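Local structure of ubiquitin-conjugating enzyme E2, putative (Trypanosoma cruzi, 4DS2) at residues V88-P93 and R130-Y135; R108-F113 and S121-L126. The protein belongs to the ubiquitin-conjugating enzyme (E2) family and so probably carries ubiquitin or a related modifier as a thioester and passes it on to target proteins. All coordinates share one frame; numbering follows the deposited sequence.

Overall arrangement
Both contacts are made by helix 120-132, the central helix of this E2 fold. Contact 1 uses its last turn and lies near the middle of the chain, where Phe90 from the end of strand 87-90 meets it. Contact 2 uses earlier turns, which pack on the short helix 108-111, and runs from buried valines out to the exposed ring of Phe113. The second is nested in the loop closed by the first, and they touch where Val131 meets Met109 and Val88 meets Val123. Neither contact has a hydrogen bond across it; contact 1 joins two aromatic rings and a valine, whereas contact 2 is mostly aliphatic, with a methyl also lying against a backbone carbonyl.

Contact 1 (V88-P93 and R130-Y135); sequences VRFVTP and RVFSQY
Phe90, the last residue of strand 87-90, faces Val131 in the final turn of helix 120-132 with 10.7 Å between their CA atoms, so the two backbones stand well apart and side chains alone span the gap. Phe90 does most of the spanning. Its CB heads for the helix, and with CG anti to the carbonyl carbon (chi1 -73°) the far end of the ring is carried up to both Val131 and Phe132. Val131 comes from the opposite direction: its CG1 branch, anti to the backbone N, lies 4.2 Å from Phe90 CZ and sits obliquely to the ring.

Phe132 slides past Phe90, the two side chains running in opposite senses. Its CZ arrives at the edge of the Phe90 ring, near the plane, 4.0 Å from Phe90 CE2, and the two ring planes are about 70° apart. Tyr64 and Tyr71 also meet the Phe132 ring, making a small aromatic cluster, and Leu73 of the neighbouring strand 70-76 packs on Phe90.

The polar bonds lie around this core. Thr92 OG1 bonds to the backbone N of Gln72, holding the chain beyond the strand against strand 70-76. On the helix side Arg130 forms a salt bridge with Asp141 and hydrogen-bonds the carbonyl of Ser137, tying the end of the helix to the segment that follows.

No hydrogen bond crosses between 88-93 and 130-135. What joins the edge strand of the E2 sheet to the central helix here is the burial of three apolar side chains, with shape and dispersion rather than direction setting the fit.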
ATOM      1  N   VAL A  88       1.709   0.032   6.564  1.00 39.26           N
ATOM      2  CA  VAL A  88       1.441   0.936   5.436  1.00 40.73           C
ATOM      3  C   VAL A  88       0.249   1.853   5.782  1.00 43.93           C
ATOM      4  O   VAL A  88      -0.689   1.433   6.496  1.00 43.94           O
ATOM      5  CB  VAL A  88       1.237   0.140   4.138  1.00 39.83           C
ATOM      6  CG1 VAL A  88       1.051   1.037   2.913  1.00 39.97           C
ATOM      7  CG2 VAL A  88       2.448  -0.780   3.926  1.00 38.98           C
ATOM      8  N   ARG A  89       0.345   3.106   5.316  1.00 45.24           N
ATOM      9  CA  ARG A  89      -0.648   4.147   5.560  1.00 49.47           C
ATOM     10  C   ARG A  89      -0.783   4.950   4.292  1.00 48.46           C
ATOM     11  O   ARG A  89       0.212   5.196   3.632  1.00 49.10           O
ATOM     12  CB  ARG A  89      -0.170   5.052   6.677  1.00 55.43           C
ATOM     13  CG  ARG A  89      -1.227   5.869   7.417  1.00 62.79           C
ATOM     14  CD  ARG A  89      -0.713   6.259   8.805  1.00 67.23           C
ATOM     15  NE  ARG A  89      -1.498   7.322   9.459  1.00 72.68           N
ATOM     16  CZ  ARG A  89      -2.302   7.166  10.530  1.00 76.01           C
ATOM     17  NH1 ARG A  89      -2.477   5.974  11.100  1.00 75.40           N
ATOM     18  NH2 ARG A  89      -2.955   8.216  11.045  1.00 75.77           N
ATOM     19  N   PHE A  90      -1.993   5.334   3.911  1.00 47.71           N
ATOM     20  CA  PHE A  90      -2.145   6.245   2.764  1.00 46.82           C
ATOM     21  C   PHE A  90      -2.061   7.650   3.274  1.00 47.09           C
ATOM     22  O   PHE A  90      -2.797   7.977   4.219  1.00 49.38           O
ATOM     23  CB  PHE A  90      -3.455   5.988   2.028  1.00 46.50           C
ATOM     24  CG  PHE A  90      -3.420   4.726   1.240  1.00 47.57           C
ATOM     25  CD1 PHE A  90      -3.598   3.498   1.867  1.00 46.86           C
ATOM     26  CD2 PHE A  90      -3.118   4.739  -0.118  1.00 47.82           C
ATOM     27  CE1 PHE A  90      -3.518   2.325   1.140  1.00 46.19           C
ATOM     28  CE2 PHE A  90      -3.058   3.562  -0.841  1.00 44.88           C
ATOM     29  CZ  PHE A  90      -3.255   2.362  -0.216  1.00 44.77           C
ATOM     30  N   VAL A  91      -1.150   8.448   2.699  1.00 45.54           N
ATOM     31  CA  VAL A  91      -1.106   9.876   2.975  1.00 48.66           C
ATOM     32  C   VAL A  91      -2.175  10.557   2.119  1.00 48.63           C
ATOM     33  O   VAL A  91      -2.861  11.438   2.608  1.00 47.95           O
ATOM     34  CB  VAL A  91       0.260  10.518   2.677  1.00 50.63           C
ATOM     35  CG1 VAL A  91       0.171  12.041   2.812  1.00 51.31           C
ATOM     36  CG2 VAL A  91       1.341   9.944   3.587  1.00 50.29           C
ATOM     37  N   THR A  92      -2.295  10.144   0.848  1.00 48.73           N
ATOM     38  CA  THR A  92      -3.387  10.564  -0.019  1.00 48.70           C
ATOM     39  C   THR A  92      -4.688   9.924   0.465  1.00 49.29           C
ATOM     40  O   THR A  92      -4.712   8.710   0.717  1.00 50.55           O
ATOM     41  CB  THR A  92      -3.188  10.110  -1.487  1.00 48.44           C
ATOM     42  OG1 THR A  92      -2.000  10.666  -2.031  1.00 48.78           O
ATOM     43  CG2 THR A  92      -4.407  10.539  -2.363  1.00 47.55           C
ATOM     44  N   PRO A  93      -5.783  10.717   0.584  1.00 48.28           N
ATOM     45  CA  PRO A  93      -7.055  10.034   0.853  1.00 47.48           C
ATOM     46  C   PRO A  93      -7.436   9.106  -0.299  1.00 46.25           C
ATOM     47  O   PRO A  93      -7.060   9.359  -1.458  1.00 47.28           O
ATOM     48  CB  PRO A  93      -8.068  11.172   0.993  1.00 48.84           C
ATOM     49  CG  PRO A  93      -7.446  12.331   0.295  1.00 50.31           C
ATOM     50  CD  PRO A  93      -5.955  12.172   0.505  1.00 49.77           C
ATOM     51  N   ARG A 130      -4.010  -5.323  -3.110  1.00 38.03           N
ATOM     52  CA  ARG A 130      -5.200  -5.626  -2.334  1.00 37.08           C
ATOM     53  C   ARG A 130      -6.204  -4.490  -2.416  1.00 34.78           C
ATOM     54  O   ARG A 130      -7.379  -4.703  -2.628  1.00 33.54           O
ATOM     55  CB  ARG A 130      -4.800  -5.935  -0.886  1.00 35.55           C
ATOM     56  CG  ARG A 130      -5.935  -6.086   0.077  1.00 35.73           C
ATOM     57  CD  ARG A 130      -6.866  -7.190  -0.306  1.00 36.71           C
ATOM     58  NE  ARG A 130      -7.913  -7.286   0.697  1.00 38.19           N
ATOM     59  CZ  ARG A 130      -9.034  -7.989   0.550  1.00 39.80           C
ATOM     60  NH1 ARG A 130      -9.267  -8.665  -0.574  1.00 41.00           N
ATOM     61  NH2 ARG A 130      -9.928  -8.022   1.536  1.00 39.36           N
ATOM     62  N   VAL A 131      -5.718  -3.268  -2.249  1.00 35.17           N
ATOM     63  CA  VAL A 131      -6.593  -2.102  -2.179  1.00 33.63           C
ATOM     64  C   VAL A 131      -7.056  -1.579  -3.549  1.00 35.26           C
ATOM     65  O   VAL A 131      -8.246  -1.269  -3.751  1.00 33.47           O
ATOM     66  CB  VAL A 131      -5.901  -1.014  -1.379  1.00 33.21           C
ATOM     67  CG1 VAL A 131      -6.697   0.297  -1.429  1.00 33.16           C
ATOM     68  CG2 VAL A 131      -5.740  -1.524   0.055  1.00 31.25           C
ATOM     69  N   PHE A 132      -6.123  -1.507  -4.496  1.00 35.93           N
ATOM     70  CA  PHE A 132      -6.424  -0.977  -5.821  1.00 36.09           C
ATOM     71  C   PHE A 132      -7.082  -1.995  -6.765  1.00 37.39           C
ATOM     72  O   PHE A 132      -7.804  -1.612  -7.710  1.00 36.38           O
ATOM     73  CB  PHE A 132      -5.122  -0.460  -6.459  1.00 37.41           C
ATOM     74  CG  PHE A 132      -4.582   0.808  -5.847  1.00 38.54           C
ATOM     75  CD1 PHE A 132      -5.424   1.746  -5.228  1.00 38.61           C
ATOM     76  CD2 PHE A 132      -3.232   1.100  -5.953  1.00 40.39           C
ATOM     77  CE1 PHE A 132      -4.929   2.915  -4.710  1.00 38.72           C
ATOM     78  CE2 PHE A 132      -2.731   2.284  -5.442  1.00 40.86           C
ATOM     79  CZ  PHE A 132      -3.585   3.192  -4.822  1.00 40.38           C
ATOM     80  N   SER A 133      -6.787  -3.281  -6.531  1.00 38.78           N
ATOM     81  CA  SER A 133      -7.130  -4.349  -7.469  1.00 39.71           C
ATOM     82  C   SER A 133      -7.957  -5.495  -6.922  1.00 40.17           C
ATOM     83  O   SER A 133      -8.798  -5.996  -7.643  1.00 40.60           O
ATOM     84  CB  SER A 133      -5.878  -4.871  -8.141  1.00 40.74           C
ATOM     85  OG  SER A 133      -5.549  -3.983  -9.186  1.00 42.11           O
ATOM     86  N   GLN A 134      -7.755  -5.915  -5.676  1.00 40.86           N
ATOM     87  CA  GLN A 134      -8.508  -7.052  -5.178  1.00 43.26           C
ATOM     88  C   GLN A 134      -9.515  -6.643  -4.129  1.00 41.33           C
ATOM     89  O   GLN A 134      -9.887  -7.439  -3.285  1.00 44.71           O
ATOM     90  CB  GLN A 134      -7.589  -8.139  -4.613  1.00 46.24           C
ATOM     91  CG  GLN A 134      -6.459  -8.605  -5.542  1.00 52.77           C
ATOM     92  CD  GLN A 134      -6.916  -9.254  -6.869  1.00 56.64           C
ATOM     93  OE1 GLN A 134      -8.079  -9.641  -7.036  1.00 56.46           O
ATOM     94  NE2 GLN A 134      -5.967  -9.411  -7.807  1.00 58.70           N
ATOM     95  N   TYR A 135     -10.013  -5.431  -4.206  1.00 38.89           N
ATOM     96  CA  TYR A 135     -10.899  -4.930  -3.161  1.00 38.02           C
ATOM     97  C   TYR A 135     -12.271  -5.588  -3.113  1.00 41.33           C
ATOM     98  O   TYR A 135     -12.853  -5.696  -2.000  1.00 41.51           O
ATOM     99  CB  TYR A 135     -11.086  -3.410  -3.263  1.00 36.59           C
ATOM    100  CG  TYR A 135     -11.530  -2.936  -4.625  1.00 35.14           C
ATOM    101  CD1 TYR A 135     -10.587  -2.713  -5.638  1.00 35.04           C
ATOM    102  CD2 TYR A 135     -12.869  -2.728  -4.907  1.00 34.67           C
ATOM    103  CE1 TYR A 135     -10.971  -2.292  -6.892  1.00 35.05           C
ATOM    104  CE2 TYR A 135     -13.272  -2.296  -6.167  1.00 35.28           C
ATOM    105  CZ  TYR A 135     -12.317  -2.068  -7.157  1.00 35.12           C
ATOM    106  OH  TYR A 135     -12.687  -1.620  -8.407  1.00 33.79           O
TER

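Contact 2 (R108-F113 and S121-L126)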
ATOM      1  N   ARG A 108      -4.337  -6.924   9.832  1.00 38.62           N
ATOM      2  CA  ARG A 108      -4.542  -8.278   9.376  1.00 38.73           C
ATOM      3  C   ARG A 108      -4.177  -8.447   7.929  1.00 36.92           C
ATOM      4  O   ARG A 108      -3.657  -9.504   7.539  1.00 36.42           O
ATOM      5  CB  ARG A 108      -5.958  -8.727   9.624  1.00 39.93           C
ATOM      6  CG  ARG A 108      -6.197  -8.994  11.082  1.00 43.09           C
ATOM      7  CD  ARG A 108      -7.612  -8.643  11.425  1.00 47.04           C
ATOM      8  NE  ARG A 108      -8.202  -9.552  12.379  1.00 52.39           N
ATOM      9  CZ  ARG A 108      -9.428  -9.372  12.869  1.00 58.06           C
ATOM     10  NH1 ARG A 108      -9.932 -10.241  13.763  1.00 61.57           N
ATOM     11  NH2 ARG A 108     -10.160  -8.323  12.468  1.00 57.09           N
ATOM     12  N   MET A 109      -4.421  -7.407   7.144  1.00 34.83           N
ATOM     13  CA  MET A 109      -4.112  -7.450   5.734  1.00 34.13           C
ATOM     14  C   MET A 109      -2.730  -7.979   5.508  1.00 33.59           C
ATOM     15  O   MET A 109      -2.512  -8.756   4.616  1.00 33.69           O
ATOM     16  CB  MET A 109      -4.201  -6.063   5.147  1.00 34.95           C
ATOM     17  CG  MET A 109      -4.033  -6.003   3.647  1.00 36.48           C
ATOM     18  SD  MET A 109      -4.555  -4.382   3.033  1.00 41.55           S
ATOM     19  CE  MET A 109      -3.670  -4.341   1.480  1.00 37.35           C
ATOM     20  N   VAL A 110      -1.783  -7.515   6.304  1.00 35.38           N
ATOM     21  CA  VAL A 110      -0.388  -7.899   6.143  1.00 35.39           C
ATOM     22  C   VAL A 110      -0.004  -9.021   7.096  1.00 35.75           C
ATOM     23  O   VAL A 110       0.783  -9.881   6.738  1.00 35.73           O
ATOM     24  CB  VAL A 110       0.553  -6.679   6.370  1.00 35.07           C
ATOM     25  CG1 VAL A 110       1.988  -7.145   6.643  1.00 35.81           C
ATOM     26  CG2 VAL A 110       0.520  -5.727   5.187  1.00 32.29           C
ATOM     27  N   ASN A 111      -0.554  -8.992   8.307  1.00 37.02           N
ATOM     28  CA  ASN A 111      -0.066  -9.828   9.417  1.00 37.52           C
ATOM     29  C   ASN A 111      -0.490 -11.270   9.361  1.00 38.57           C
ATOM     30  O   ASN A 111       0.219 -12.139   9.877  1.00 44.76           O
ATOM     31  CB  ASN A 111      -0.498  -9.252  10.762  1.00 37.76           C
ATOM     32  CG  ASN A 111       0.211  -7.964  11.092  1.00 36.83           C
ATOM     33  OD1 ASN A 111       1.210  -7.607  10.475  1.00 36.68           O
ATOM     34  ND2 ASN A 111      -0.308  -7.254  12.057  1.00 37.40           N
ATOM     35  N   ASP A 112      -1.619 -11.543   8.729  1.00 37.96           N
ATOM     36  CA  ASP A 112      -2.068 -12.925   8.533  1.00 37.58           C
ATOM     37  C   ASP A 112      -1.086 -13.727   7.682  1.00 37.00           C
ATOM     38  O   ASP A 112      -0.950 -14.952   7.864  1.00 39.11           O
ATOM     39  CB  ASP A 112      -3.462 -12.976   7.884  1.00 37.52           C
ATOM     40  CG  ASP A 112      -4.538 -12.313   8.729  1.00 36.47           C
ATOM     41  OD1 ASP A 112      -4.230 -11.737   9.786  1.00 36.80           O
ATOM     42  OD2 ASP A 112      -5.707 -12.363   8.324  1.00 36.53           O
ATOM     43  N   PHE A 113      -0.370 -13.026   6.804  1.00 35.79           N
ATOM     44  CA  PHE A 113       0.454 -13.648   5.746  1.00 35.48           C
ATOM     45  C   PHE A 113       1.965 -13.409   5.913  1.00 35.49           C
ATOM     46  O   PHE A 113       2.773 -13.777   5.050  1.00 36.10           O
ATOM     47  CB  PHE A 113      -0.001 -13.116   4.385  1.00 33.09           C
ATOM     48  CG  PHE A 113      -1.475 -12.998   4.272  1.00 33.30           C
ATOM     49  CD1 PHE A 113      -2.275 -14.123   4.278  1.00 35.34           C
ATOM     50  CD2 PHE A 113      -2.086 -11.762   4.183  1.00 33.42           C
ATOM     51  CE1 PHE A 113      -3.657 -14.016   4.199  1.00 35.73           C
ATOM     52  CE2 PHE A 113      -3.470 -11.642   4.098  1.00 32.72           C
ATOM     53  CZ  PHE A 113      -4.253 -12.768   4.109  1.00 34.35           C
ATOM     54  N   SER A 121       9.416  -4.801   0.129  1.00 46.51           N
ATOM     55  CA  SER A 121       8.821  -4.864  -1.217  1.00 49.55           C
ATOM     56  C   SER A 121       7.556  -5.700  -1.319  1.00 50.51           C
ATOM     57  O   SER A 121       6.577  -5.288  -1.941  1.00 51.96           O
ATOM     58  CB  SER A 121       9.826  -5.496  -2.166  1.00 53.18           C
ATOM     59  OG  SER A 121      11.071  -4.854  -2.021  1.00 59.71           O
ATOM     60  N   ASP A 122       7.617  -6.913  -0.761  1.00 51.88           N
ATOM     61  CA  ASP A 122       6.500  -7.889  -0.808  1.00 47.75           C
ATOM     62  C   ASP A 122       5.287  -7.352  -0.054  1.00 45.06           C
ATOM     63  O   ASP A 122       4.175  -7.423  -0.531  1.00 47.00           O
ATOM     64  CB  ASP A 122       6.968  -9.249  -0.271  1.00 47.54           C
ATOM     65  CG  ASP A 122       8.151  -9.844  -1.100  1.00 51.90           C
ATOM     66  OD1 ASP A 122       8.296  -9.486  -2.288  1.00 52.57           O
ATOM     67  OD2 ASP A 122       8.963 -10.650  -0.573  1.00 56.12           O
ATOM     68  N   VAL A 123       5.533  -6.729   1.088  1.00 42.88           N
ATOM     69  CA  VAL A 123       4.499  -6.080   1.872  1.00 40.00           C
ATOM     70  C   VAL A 123       3.844  -4.927   1.113  1.00 41.29           C
ATOM     71  O   VAL A 123       2.629  -4.683   1.215  1.00 39.52           O
ATOM     72  CB  VAL A 123       5.105  -5.473   3.164  1.00 38.84           C
ATOM     73  CG1 VAL A 123       4.042  -4.695   3.927  1.00 35.78           C
ATOM     74  CG2 VAL A 123       5.790  -6.544   4.013  1.00 37.31           C
ATOM     75  N   ILE A 124       4.661  -4.182   0.376  1.00 41.99           N
ATOM     76  CA  ILE A 124       4.163  -2.995  -0.299  1.00 42.27           C
ATOM     77  C   ILE A 124       3.327  -3.422  -1.490  1.00 41.89           C
ATOM     78  O   ILE A 124       2.270  -2.857  -1.724  1.00 42.04           O
ATOM     79  CB  ILE A 124       5.292  -2.016  -0.718  1.00 43.17           C
ATOM     80  CG1 ILE A 124       6.108  -1.561   0.516  1.00 43.43           C
ATOM     81  CG2 ILE A 124       4.694  -0.785  -1.416  1.00 42.49           C
ATOM     82  CD1 ILE A 124       7.500  -1.024   0.192  1.00 41.73           C
ATOM     83  N   LYS A 125       3.789  -4.435  -2.217  1.00 41.56           N
ATOM     84  CA  LYS A 125       3.048  -4.910  -3.366  1.00 41.10           C
ATOM     85  C   LYS A 125       1.754  -5.584  -2.957  1.00 39.43           C
ATOM     86  O   LYS A 125       0.772  -5.484  -3.670  1.00 42.24           O
ATOM     87  CB  LYS A 125       3.908  -5.819  -4.232  1.00 43.65           C
ATOM     88  CG  LYS A 125       5.084  -5.066  -4.875  1.00 46.57           C
ATOM     89  CD  LYS A 125       5.812  -5.895  -5.935  1.00 48.86           C
ATOM     90  CE  LYS A 125       7.327  -5.735  -5.885  1.00 50.42           C
ATOM     91  NZ  LYS A 125       7.899  -6.784  -4.982  1.00 50.86           N
ATOM     92  N   LEU A 126       1.740  -6.251  -1.810  1.00 37.26           N
ATOM     93  CA  LEU A 126       0.530  -6.947  -1.346  1.00 36.07           C
ATOM     94  C   LEU A 126      -0.584  -5.965  -1.059  1.00 34.48           C
ATOM     95  O   LEU A 126      -1.751  -6.251  -1.328  1.00 32.05           O
ATOM     96  CB  LEU A 126       0.795  -7.810  -0.089  1.00 35.73           C
ATOM     97  CG  LEU A 126      -0.477  -8.435   0.517  1.00 35.94           C
ATOM     98  CD1 LEU A 126      -0.163  -9.630   1.384  1.00 35.92           C
ATOM     99  CD2 LEU A 126      -1.299  -7.414   1.317  1.00 36.24           C
TER
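Leu126 reaches from helix 120-132 to two residues of 108-113: CD2 lies on Met109, and CD1 reaches Phe113 while staying near Met109 O. Its CG is anti to the backbone N (chi1 174°), which sends both methyls out to the short helix. Leu126 CD2 lies 3.9 Å from Met109 CG and 3.8 Å from Met109 O, resting against side chain and carbonyl together. Leu126 CD1 meets Phe113 CD2 at 4.0 Å, obliquely to the ring, with the two side chains crossing at about a right angle.

The Met109 chain is extended throughout, and this straightness carries it alongside Leu126 in the opposite sense. Phe113 is turned so that Met109 O lies in the plane of its ring, at the edge, while CB of Asp112 sits over the centre of one face.

Deeper in, the two valines meet at about a right angle. Val123 CG1 is anti to the backbone N (chi1 175°), which turns that single methyl to both branches of Val110, at 3.9 Å from Val110 CG2 and 4.2 Å from Val110 CG1. Trp114 touches Val123, and Pro85 lies against Val110.

In E2 enzymes such a short helix comes just after the catalytic cysteine, so here the contact joins the region following it to the central helix. Without a hydrogen bond between 108-113 and 121-126, the joining is done by methyl, methylene and ring contacts, with one methyl on a carbonyl.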